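Local structure of beta-d-glucoside glucohydrolase (Hypocrea jecorina, 3ZZ1) at residues R67-T70 with G71-A74; T84-V87 with N88-R91; Q316-H319 with K320-V323; V387-P390 with Y391-A394. The protein probably hydrolyses terminal, non-reducing beta-D-glucosyl residues with release of beta-D-glucose, acting as a secreted family 3 beta-glucosidase in cellulose degradation. All coordinates share one frame; numbering follows the deposited sequence.

How the contacts relate
Four local contacts follow one another along the chain, and none nests in or crosses another. Contact 1 (67-74) turns the loop between strand 58-60 and helix 78-83, and contact 2 (84-91) closes the step from that helix into helix 87-103. Contact 3 (316-323) opens helix 320-329, while contact 4 (387-394) shapes the chain leading to helix 395-404. In space, contact 1 packs against both contacts 3 and 4, whose own closest approach is Lys320 CE to Tyr391 OH. A probable hydrogen bond from Asn322 ND2 to Leu89 O joins contacts 2 and 3. Contacts 1 and 4 join the family 3 N-terminal and C-terminal domains, with contact 3 packed against both.

Contact 1: residues R67-T70 with G71-A74; sequences RYST and GSTA
Ser69 OG takes the N-H of Gly71 in a hydrogen bond of 3.2 Å between OG and Gly71 N, with an N-H...O angle of 154°. The first torsion explains the reach: with OG opposite its own N (chi1 176°), the hydroxyl lies beside the carbonyl carbon and faces forward along the chain. Ser72 comes back over the same side chain, its OG 3.1 Å from Ser69 CB, so the two serines pack closely. A water bridges the bend, donating to Ser69 O at 3.1 Å and accepting from Ser72 N, also at 3.1 Å. A side-chain hydroxyl receiving the backbone N-H two residues on defines an ST turn, here in the loop between strand 58-60 and helix 78-83 of the TIM-barrel-type N-terminal domain. Ser69 OG also hydrogen-bonds to Ile311 O, so the buried hydroxyl is held by two backbone groups. Replacing Ser69 by an alanine would probably cost Gly71 N its side-chain acceptor and Ile311 O one partner, letting the turn relax. Farther out, Thr70 and Gly71 make backbone hydrogen bonds with Ile311 and Val315, respectively. Ser72 OG makes a weak hydrogen bond to Val66 O. Two residues before Ser69, Arg67 forms salt bridges with Asp61 and Asp370.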
loop_
_atom_site.group_PDB
_atom_site.type_symbol
_atom_site.label_atom_id
_atom_site.label_comp_id
_atom_site.label_asym_id
_atom_site.label_seq_id
_atom_site.Cartn_x
_atom_site.Cartn_y
_atom_site.Cartn_z
ATOM N N ARG A 67 9.943 -4.558 12.324
ATOM C CA ARG A 67 10.956 -5.472 11.794
ATOM C C ARG A 67 11.953 -5.899 12.866
ATOM O O ARG A 67 12.312 -5.108 13.736
ATOM C CB ARG A 67 11.699 -4.821 10.629
ATOM C CG ARG A 67 12.559 -5.774 9.799
ATOM C CD ARG A 67 13.300 -5.002 8.734
ATOM N NE ARG A 67 14.053 -5.863 7.830
ATOM C CZ ARG A 67 14.849 -5.418 6.860
ATOM N NH1 ARG A 67 15.002 -4.109 6.660
ATOM N NH2 ARG A 67 15.494 -6.284 6.091
ATOM N N TYR A 68 12.384 -7.158 12.775
ATOM C CA TYR A 68 13.370 -7.784 13.674
ATOM C C TYR A 68 12.838 -8.077 15.074
ATOM O O TYR A 68 13.563 -8.585 15.928
ATOM C CB TYR A 68 14.676 -6.973 13.756
ATOM C CG TYR A 68 15.353 -6.705 12.430
ATOM C CD1 TYR A 68 15.774 -7.754 11.607
ATOM C CD2 TYR A 68 15.597 -5.398 12.013
ATOM C CE1 TYR A 68 16.406 -7.500 10.392
ATOM C CE2 TYR A 68 16.226 -5.133 10.815
ATOM C CZ TYR A 68 16.629 -6.184 10.005
ATOM O OH TYR A 68 17.250 -5.907 8.810
ATOM N N SER A 69 11.569 -7.777 15.305
ATOM C CA SER A 69 10.961 -8.023 16.599
ATOM C C SER A 69 10.542 -9.480 16.737
ATOM O O SER A 69 10.168 -10.127 15.758
ATOM C CB SER A 69 9.764 -7.101 16.811
ATOM O OG SER A 69 9.107 -7.388 18.031
ATOM N N THR A 70 10.619 -9.983 17.964
ATOM C CA THR A 70 10.205 -11.343 18.271
ATOM C C THR A 70 8.896 -11.360 19.050
ATOM O O THR A 70 8.360 -12.425 19.333
ATOM C CB THR A 70 11.285 -12.112 19.067
ATOM O OG1 THR A 70 11.668 -11.347 20.218
ATOM C CG2 THR A 70 12.504 -12.376 18.191
ATOM N N GLY A 71 8.378 -10.182 19.389
ATOM C CA GLY A 71 7.117 -10.101 20.116
ATOM C C GLY A 71 6.089 -9.183 19.482
ATOM O O GLY A 71 5.254 -8.602 20.177
ATOM N N SER A 72 6.143 -9.060 18.161
ATOM C CA SER A 72 5.253 -8.155 17.439
ATOM C C SER A 72 4.304 -8.896 16.505
ATOM O O SER A 72 4.536 -10.056 16.147
ATOM C CB SER A 72 6.063 -7.134 16.646
ATOM O OG SER A 72 6.911 -7.793 15.720
ATOM N N THR A 73 3.231 -8.206 16.130
ATOM C CA THR A 73 2.268 -8.707 15.169
ATOM C C THR A 73 2.797 -8.507 13.750
ATOM O O THR A 73 3.406 -7.482 13.442
ATOM C CB THR A 73 0.898 -7.996 15.341
ATOM O OG1 THR A 73 0.388 -8.245 16.660
ATOM C CG2 THR A 73 -0.121 -8.465 14.306
ATOM N N ALA A 74 2.578 -9.509 12.906
ATOM C CA ALA A 74 2.773 -9.384 11.472
ATOM C C ALA A 74 1.440 -8.987 10.843
ATOM O O ALA A 74 0.570 -9.833 10.613
ATOM C CB ALA A 74 3.272 -10.693 10.887
HETATM O O HOH W 1 7.212 -11.129 16.067
#

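Contact 2: residues T84-V87 with N88-R91; sequences TWDV and NLIR
Asp86 grips the start of the helix that carries Leu89 and Ile90, and hydrogen bonds carry most of this local contact. Asp86 sits at the N-cap: its OD1 accepts from Leu89 N at 3.2 Å with an N-H...O angle of 161°, and more weakly from Asn88 N at 3.0 Å. The Leu89 donor arrives from above the carboxylate, 64° out of its plane. Asp86 CG stands opposite its own N (chi1 -166°), which turns the carboxylate forward over these first amide groups. Backbone bonds continue the helix, Ile90 N to Asp86 O at 3.0 Å and Arg91 N to Val87 O at 2.9 Å. Just before the cap, Thr84 OG1 accepts from Asp86 N at 3.1 Å, forming an ST turn, and the same hydroxyl bonds to Ala81 O. An alanine in place of Asp86 would remove the carboxylate and is likely to leave the N-H groups of Leu89 and Asn88 without their capping acceptor. Van der Waals contact accompanies these bonds: Leu89 CG lies against the Asp86 carboxylate, 3.8 Å from Asp86 CG, and Leu89 CD1 approaches the Thr84 methyl CG2 at 4.2 Å. Trp85, with positive phi, makes the link between the two helices and hydrogen-bonds through NE1 to Lys527 O. Leu89 packs on helix 320-329, Ile90 and Arg91 on helix 134-150, and Trp85, Asp86 and Val87 touch strand 650-659 of the fibronectin type III-like domain.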
loop_
_atom_site.group_PDB
_atom_site.type_symbol
_atom_site.label_atom_id
_atom_site.label_comp_id
_atom_site.label_asym_id
_atom_site.label_seq_id
_atom_site.Cartn_x
_atom_site.Cartn_y
_atom_site.Cartn_z
ATOM N N THR A 84 -9.781 -4.518 1.186
ATOM C CA THR A 84 -10.991 -4.473 2.010
ATOM C C THR A 84 -11.888 -3.303 1.605
ATOM O O THR A 84 -13.108 -3.356 1.800
ATOM C CB THR A 84 -10.681 -4.344 3.526
ATOM O OG1 THR A 84 -10.146 -3.045 3.804
ATOM C CG2 THR A 84 -9.703 -5.417 3.993
ATOM N N TRP A 85 -11.278 -2.256 1.043
ATOM C CA TRP A 85 -11.974 -1.001 0.727
ATOM C C TRP A 85 -12.689 -0.461 1.976
ATOM O O TRP A 85 -13.737 0.178 1.887
ATOM C CB TRP A 85 -12.965 -1.193 -0.435
ATOM C CG TRP A 85 -12.329 -1.553 -1.761
ATOM C CD1 TRP A 85 -11.729 -2.737 -2.093
ATOM C CD2 TRP A 85 -12.242 -0.719 -2.926
ATOM N NE1 TRP A 85 -11.269 -2.688 -3.390
ATOM C CE2 TRP A 85 -11.571 -1.461 -3.924
ATOM C CE3 TRP A 85 -12.667 0.586 -3.223
ATOM C CZ2 TRP A 85 -11.311 -0.941 -5.204
ATOM C CZ3 TRP A 85 -12.407 1.105 -4.499
ATOM C CH2 TRP A 85 -11.735 0.338 -5.472
ATOM N N ASP A 86 -12.098 -0.734 3.135
ATOM C CA ASP A 86 -12.692 -0.409 4.420
ATOM C C ASP A 86 -11.804 0.581 5.173
ATOM O O ASP A 86 -10.806 0.190 5.790
ATOM C CB ASP A 86 -12.894 -1.695 5.231
ATOM C CG ASP A 86 -13.807 -1.500 6.427
ATOM O OD1 ASP A 86 -13.742 -0.438 7.078
ATOM O OD2 ASP A 86 -14.588 -2.425 6.725
ATOM N N VAL A 87 -12.172 1.865 5.117
ATOM C CA VAL A 87 -11.400 2.932 5.774
ATOM C C VAL A 87 -11.215 2.690 7.273
ATOM O O VAL A 87 -10.178 3.047 7.845
ATOM C CB VAL A 87 -12.002 4.351 5.529
ATOM C CG1 VAL A 87 -11.923 4.715 4.044
ATOM C CG2 VAL A 87 -13.439 4.458 6.043
ATOM N N ASN A 88 -12.211 2.064 7.896
ATOM C CA ASN A 88 -12.162 1.758 9.323
ATOM C C ASN A 88 -11.095 0.722 9.659
ATOM O O ASN A 88 -10.301 0.925 10.581
ATOM C CB ASN A 88 -13.536 1.320 9.832
ATOM C CG ASN A 88 -14.596 2.399 9.655
ATOM O OD1 ASN A 88 -14.564 3.441 10.321
ATOM N ND2 ASN A 88 -15.539 2.157 8.749
ATOM N N LEU A 89 -11.061 -0.372 8.895
ATOM C CA LEU A 89 -10.029 -1.394 9.074
ATOM C C LEU A 89 -8.643 -0.841 8.763
ATOM O O LEU A 89 -7.666 -1.180 9.432
ATOM C CB LEU A 89 -10.313 -2.634 8.216
ATOM C CG LEU A 89 -11.475 -3.542 8.635
ATOM C CD1 LEU A 89 -11.590 -4.732 7.699
ATOM C CD2 LEU A 89 -11.343 -4.014 10.083
ATOM N N ILE A 90 -8.570 0.019 7.751
ATOM C CA ILE A 90 -7.314 0.640 7.344
ATOM C C ILE A 90 -6.760 1.559 8.432
ATOM O O ILE A 90 -5.572 1.487 8.748
ATOM C CB ILE A 90 -7.451 1.371 5.986
ATOM C CG1 ILE A 90 -7.703 0.350 4.872
ATOM C CG2 ILE A 90 -6.191 2.202 5.674
ATOM C CD1 ILE A 90 -8.362 0.916 3.621
ATOM N N ARG A 91 -7.617 2.396 9.023
ATOM C CA ARG A 91 -7.189 3.265 10.129
ATOM C C ARG A 91 -6.756 2.443 11.346
ATOM O O ARG A 91 -5.725 2.734 11.968
ATOM C CB ARG A 91 -8.280 4.261 10.534
ATOM C CG ARG A 91 -7.737 5.412 11.382
ATOM C CD ARG A 91 -8.776 6.053 12.288
ATOM N NE ARG A 91 -8.137 7.048 13.159
ATOM C CZ ARG A 91 -7.697 6.815 14.398
ATOM N NH1 ARG A 91 -7.835 5.616 14.960
ATOM N NH2 ARG A 91 -7.122 7.793 15.084
#

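Contact 3: residues Q316-H319 with K320-V323; sequences QGNH and KTNV
The contact of Asn318 and His319 with Thr321 and Asn322 is a local one, in which a tight turn runs straight into the first residues of helix 320-329. The turn, from Gln316 to His319, is of type II', closed by a hydrogen bond of 3.0 Å from His319 N to Gln316 O. Gly317 takes its second position with a positive phi of 51°, a conformation that favours glycine. The backbone then hands over: Thr321 N donates to Asn318 O at 3.2 Å, nearly straight at 170°, and Asn322 N to His319 O at 3.0 Å. Both donors stand above the carbonyl planes rather than on a lone pair. Thr321 also sets its methyl CG2 3.3 Å from Asn318 O.

Lys320 folds back along the turn. Bends at its third and fourth torsions curl the chain so that its NZ donates to a water at 3.1 Å. That water also donates to Gly317 O at 2.8 Å and accepts from Lys320 N, so one molecule joins the turn's carbonyl to the helix's first residue. His319 turns its ring to helix 87-103, where ND1 and NE2 hydrogen-bond to Glu100 and Glu99, and Asn322 ND2 bonds to Glu92 OE2 and Leu89 O. The two bonds running from a residue to the third one on give this start the 3-10-like spacing common in the first turn of a helix, here directly following a type II' beta turn.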
loop_
_atom_site.group_PDB
_atom_site.type_symbol
_atom_site.label_atom_id
_atom_site.label_comp_id
_atom_site.label_asym_id
_atom_site.label_seq_id
_atom_site.Cartn_x
_atom_site.Cartn_y
_atom_site.Cartn_z
ATOM N N GLN A 316 1.887 -7.517 21.227
ATOM C CA GLN A 316 0.786 -7.930 20.351
ATOM C C GLN A 316 -0.598 -7.561 20.875
ATOM O O GLN A 316 -1.448 -7.103 20.107
ATOM C CB GLN A 316 0.841 -9.438 20.072
ATOM C CG GLN A 316 2.033 -9.888 19.236
ATOM C CD GLN A 316 2.183 -11.393 19.213
ATOM O OE1 GLN A 316 1.386 -12.104 18.598
ATOM N NE2 GLN A 316 3.215 -11.890 19.885
ATOM N N GLY A 317 -0.822 -7.756 22.174
ATOM C CA GLY A 317 -2.161 -7.635 22.747
ATOM C C GLY A 317 -3.159 -8.468 21.953
ATOM O O GLY A 317 -2.895 -9.634 21.647
ATOM N N ASN A 318 -4.296 -7.865 21.615
ATOM C CA ASN A 318 -5.323 -8.509 20.803
ATOM C C ASN A 318 -5.361 -7.942 19.373
ATOM O O ASN A 318 -6.394 -8.017 18.694
ATOM C CB ASN A 318 -6.686 -8.353 21.487
ATOM C CG ASN A 318 -7.649 -9.477 21.148
ATOM O OD1 ASN A 318 -8.783 -9.495 21.621
ATOM N ND2 ASN A 318 -7.204 -10.418 20.326
ATOM N N HIS A 319 -4.242 -7.367 18.928
ATOM C CA HIS A 319 -4.151 -6.762 17.591
ATOM C C HIS A 319 -4.414 -7.739 16.435
ATOM O O HIS A 319 -4.716 -7.308 15.323
ATOM C CB HIS A 319 -2.794 -6.072 17.375
ATOM C CG HIS A 319 -2.563 -4.882 18.258
ATOM N ND1 HIS A 319 -1.307 -4.508 18.681
ATOM C CD2 HIS A 319 -3.425 -3.997 18.810
ATOM C CE1 HIS A 319 -1.403 -3.434 19.443
ATOM N NE2 HIS A 319 -2.679 -3.105 19.539
ATOM N N LYS A 320 -4.293 -9.042 16.693
ATOM C CA LYS A 320 -4.603 -10.066 15.684
ATOM C C LYS A 320 -6.017 -9.942 15.095
ATOM O O LYS A 320 -6.270 -10.414 13.987
ATOM C CB LYS A 320 -4.367 -11.488 16.222
ATOM C CG LYS A 320 -5.328 -11.948 17.322
ATOM C CD LYS A 320 -5.294 -13.468 17.531
ATOM C CE LYS A 320 -3.977 -13.967 18.139
ATOM N NZ LYS A 320 -3.657 -13.332 19.451
ATOM N N THR A 321 -6.923 -9.304 15.834
ATOM C CA THR A 321 -8.290 -9.072 15.360
ATOM C C THR A 321 -8.283 -8.249 14.075
ATOM O O THR A 321 -9.109 -8.469 13.193
ATOM C CB THR A 321 -9.157 -8.345 16.406
ATOM O OG1 THR A 321 -8.552 -7.091 16.740
ATOM C CG2 THR A 321 -9.333 -9.197 17.669
ATOM N N ASN A 322 -7.346 -7.307 13.972
ATOM C CA ASN A 322 -7.211 -6.505 12.768
ATOM C C ASN A 322 -6.699 -7.343 11.605
ATOM O O ASN A 322 -7.218 -7.238 10.494
ATOM C CB ASN A 322 -6.292 -5.300 12.991
ATOM C CG ASN A 322 -6.095 -4.472 11.724
ATOM O OD1 ASN A 322 -5.091 -4.620 11.029
ATOM N ND2 ASN A 322 -7.060 -3.607 11.415
ATOM N N VAL A 323 -5.681 -8.168 11.870
ATOM C CA VAL A 323 -5.089 -9.021 10.840
ATOM C C VAL A 323 -6.132 -10.024 10.340
ATOM O O VAL A 323 -6.320 -10.182 9.132
ATOM C CB VAL A 323 -3.814 -9.747 11.342
ATOM C CG1 VAL A 323 -3.167 -10.541 10.213
ATOM C CG2 VAL A 323 -2.821 -8.744 11.903
HETATM O O HOH W 2 -2.681 -10.454 18.972
#

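Contact 4: residues V387-P390 with Y391-A394; sequences VNYP and YFVA
An irregular chain, bent at Pro390 and leading to the N-cap of helix 395-404, brings Tyr389 and Phe392 together in a T-shaped (edge-to-face) aromatic pair. The edge of Phe392 points at the face of Tyr389: the ring planes stand at 82° and the centroids are 4.8 Å apart. Phe392 CD2 lies over the middle of the tyrosine ring, 3.5 Å above its plane, and CE2 comes within 3.6 Å of Tyr389 CZ. Both side chains run alongside each other in the same direction, although two residues separate them. Phe392 holds CG opposite its own N (chi1 -163°), which brings its ring edge back to Tyr389. A perpendicular pair of this kind lets the slightly positive ring hydrogens of Phe392 meet the electron-rich face of Tyr389.

At the base of the pair, Tyr391 O lies 3.3 Å from Tyr389 CB. The second packing pair is that of neighbours: Pro390 CG lies 3.8 Å from Tyr391 CD1, where the proline and the tyrosine ring meet at a slant. Tyr391 heads in a different direction from the aromatic pair, and its OH hydrogen-bonds to Glu509 OE2, with a weak bond to Gln508 NE2.

Outside the segments, the Tyr389 ring also meets that of His361, and the backbone O of Tyr389 accepts from Asn364 ND2. Phe392 rests on Ser510 of helix 510-518, Val393 makes backbone bonds with Gln508 and Gly511, and Lys320 of helix 320-329 packs on Tyr391.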
loop_
_atom_site.group_PDB
_atom_site.type_symbol
_atom_site.label_atom_id
_atom_site.label_comp_id
_atom_site.label_asym_id
_atom_site.label_seq_id
_atom_site.Cartn_x
_atom_site.Cartn_y
_atom_site.Cartn_z
ATOM N N VAL A 387 8.281 -9.003 7.929
ATOM C CA VAL A 387 8.595 -9.165 9.359
ATOM C C VAL A 387 8.509 -10.636 9.793
ATOM O O VAL A 387 8.056 -11.490 9.031
ATOM C CB VAL A 387 7.656 -8.324 10.282
ATOM C CG1 VAL A 387 7.790 -6.824 10.019
ATOM C CG2 VAL A 387 6.208 -8.773 10.140
ATOM N N ASN A 388 8.940 -10.912 11.024
ATOM C CA ASN A 388 8.794 -12.227 11.640
ATOM C C ASN A 388 7.345 -12.516 12.031
ATOM O O ASN A 388 6.635 -11.627 12.516
ATOM C CB ASN A 388 9.648 -12.316 12.908
ATOM C CG ASN A 388 11.137 -12.278 12.627
ATOM O OD1 ASN A 388 11.867 -11.500 13.242
ATOM N ND2 ASN A 388 11.601 -13.131 11.719
ATOM N N TYR A 389 6.921 -13.762 11.824
ATOM C CA TYR A 389 5.621 -14.228 12.286
ATOM C C TYR A 389 5.697 -14.681 13.739
ATOM O O TYR A 389 6.550 -15.493 14.092
ATOM C CB TYR A 389 5.122 -15.393 11.427
ATOM C CG TYR A 389 4.760 -15.013 10.014
ATOM C CD1 TYR A 389 3.726 -14.106 9.755
ATOM C CD2 TYR A 389 5.434 -15.571 8.932
ATOM C CE1 TYR A 389 3.391 -13.750 8.453
ATOM C CE2 TYR A 389 5.100 -15.232 7.632
ATOM C CZ TYR A 389 4.082 -14.321 7.397
ATOM O OH TYR A 389 3.757 -13.992 6.104
ATOM N N PRO A 390 4.806 -14.158 14.594
ATOM C CA PRO A 390 4.746 -14.671 15.962
ATOM C C PRO A 390 4.081 -16.052 15.981
ATOM O O PRO A 390 4.313 -16.851 16.886
ATOM C CB PRO A 390 3.884 -13.636 16.684
ATOM C CG PRO A 390 3.029 -13.037 15.613
ATOM C CD PRO A 390 3.875 -13.035 14.373
ATOM N N TYR A 391 3.254 -16.296 14.971
ATOM C CA TYR A 391 2.616 -17.585 14.711
ATOM C C TYR A 391 2.116 -17.508 13.273
ATOM O O TYR A 391 2.189 -16.443 12.644
ATOM C CB TYR A 391 1.451 -17.836 15.682
ATOM C CG TYR A 391 0.311 -16.851 15.536
ATOM C CD1 TYR A 391 0.320 -15.640 16.227
ATOM C CD2 TYR A 391 -0.772 -17.127 14.699
ATOM C CE1 TYR A 391 -0.720 -14.725 16.092
ATOM C CE2 TYR A 391 -1.811 -16.228 14.552
ATOM C CZ TYR A 391 -1.780 -15.026 15.252
ATOM O OH TYR A 391 -2.809 -14.125 15.108
ATOM N N PHE A 392 1.611 -18.621 12.750
ATOM C CA PHE A 392 1.029 -18.641 11.418
ATOM C C PHE A 392 -0.013 -19.744 11.326
ATOM O O PHE A 392 0.293 -20.915 11.563
ATOM C CB PHE A 392 2.108 -18.840 10.345
ATOM C CG PHE A 392 1.657 -18.479 8.947
ATOM C CD1 PHE A 392 0.788 -19.313 8.235
ATOM C CD2 PHE A 392 2.109 -17.311 8.337
ATOM C CE1 PHE A 392 0.368 -18.984 6.953
ATOM C CE2 PHE A 392 1.699 -16.968 7.045
ATOM C CZ PHE A 392 0.829 -17.809 6.349
ATOM N N VAL A 393 -1.240 -19.358 10.981
ATOM C CA VAL A 393 -2.338 -20.306 10.799
ATOM C C VAL A 393 -2.420 -20.736 9.332
ATOM O O VAL A 393 -2.934 -19.997 8.488
ATOM C CB VAL A 393 -3.699 -19.718 11.257
ATOM C CG1 VAL A 393 -4.785 -20.791 11.229
ATOM C CG2 VAL A 393 -3.590 -19.120 12.656
ATOM N N ALA A 394 -1.911 -21.935 9.040
ATOM C CA ALA A 394 -1.930 -22.487 7.687
ATOM C C ALA A 394 -3.354 -22.832 7.230
ATOM O O ALA A 394 -4.178 -23.262 8.043
ATOM C CB ALA A 394 -1.031 -23.713 7.602
#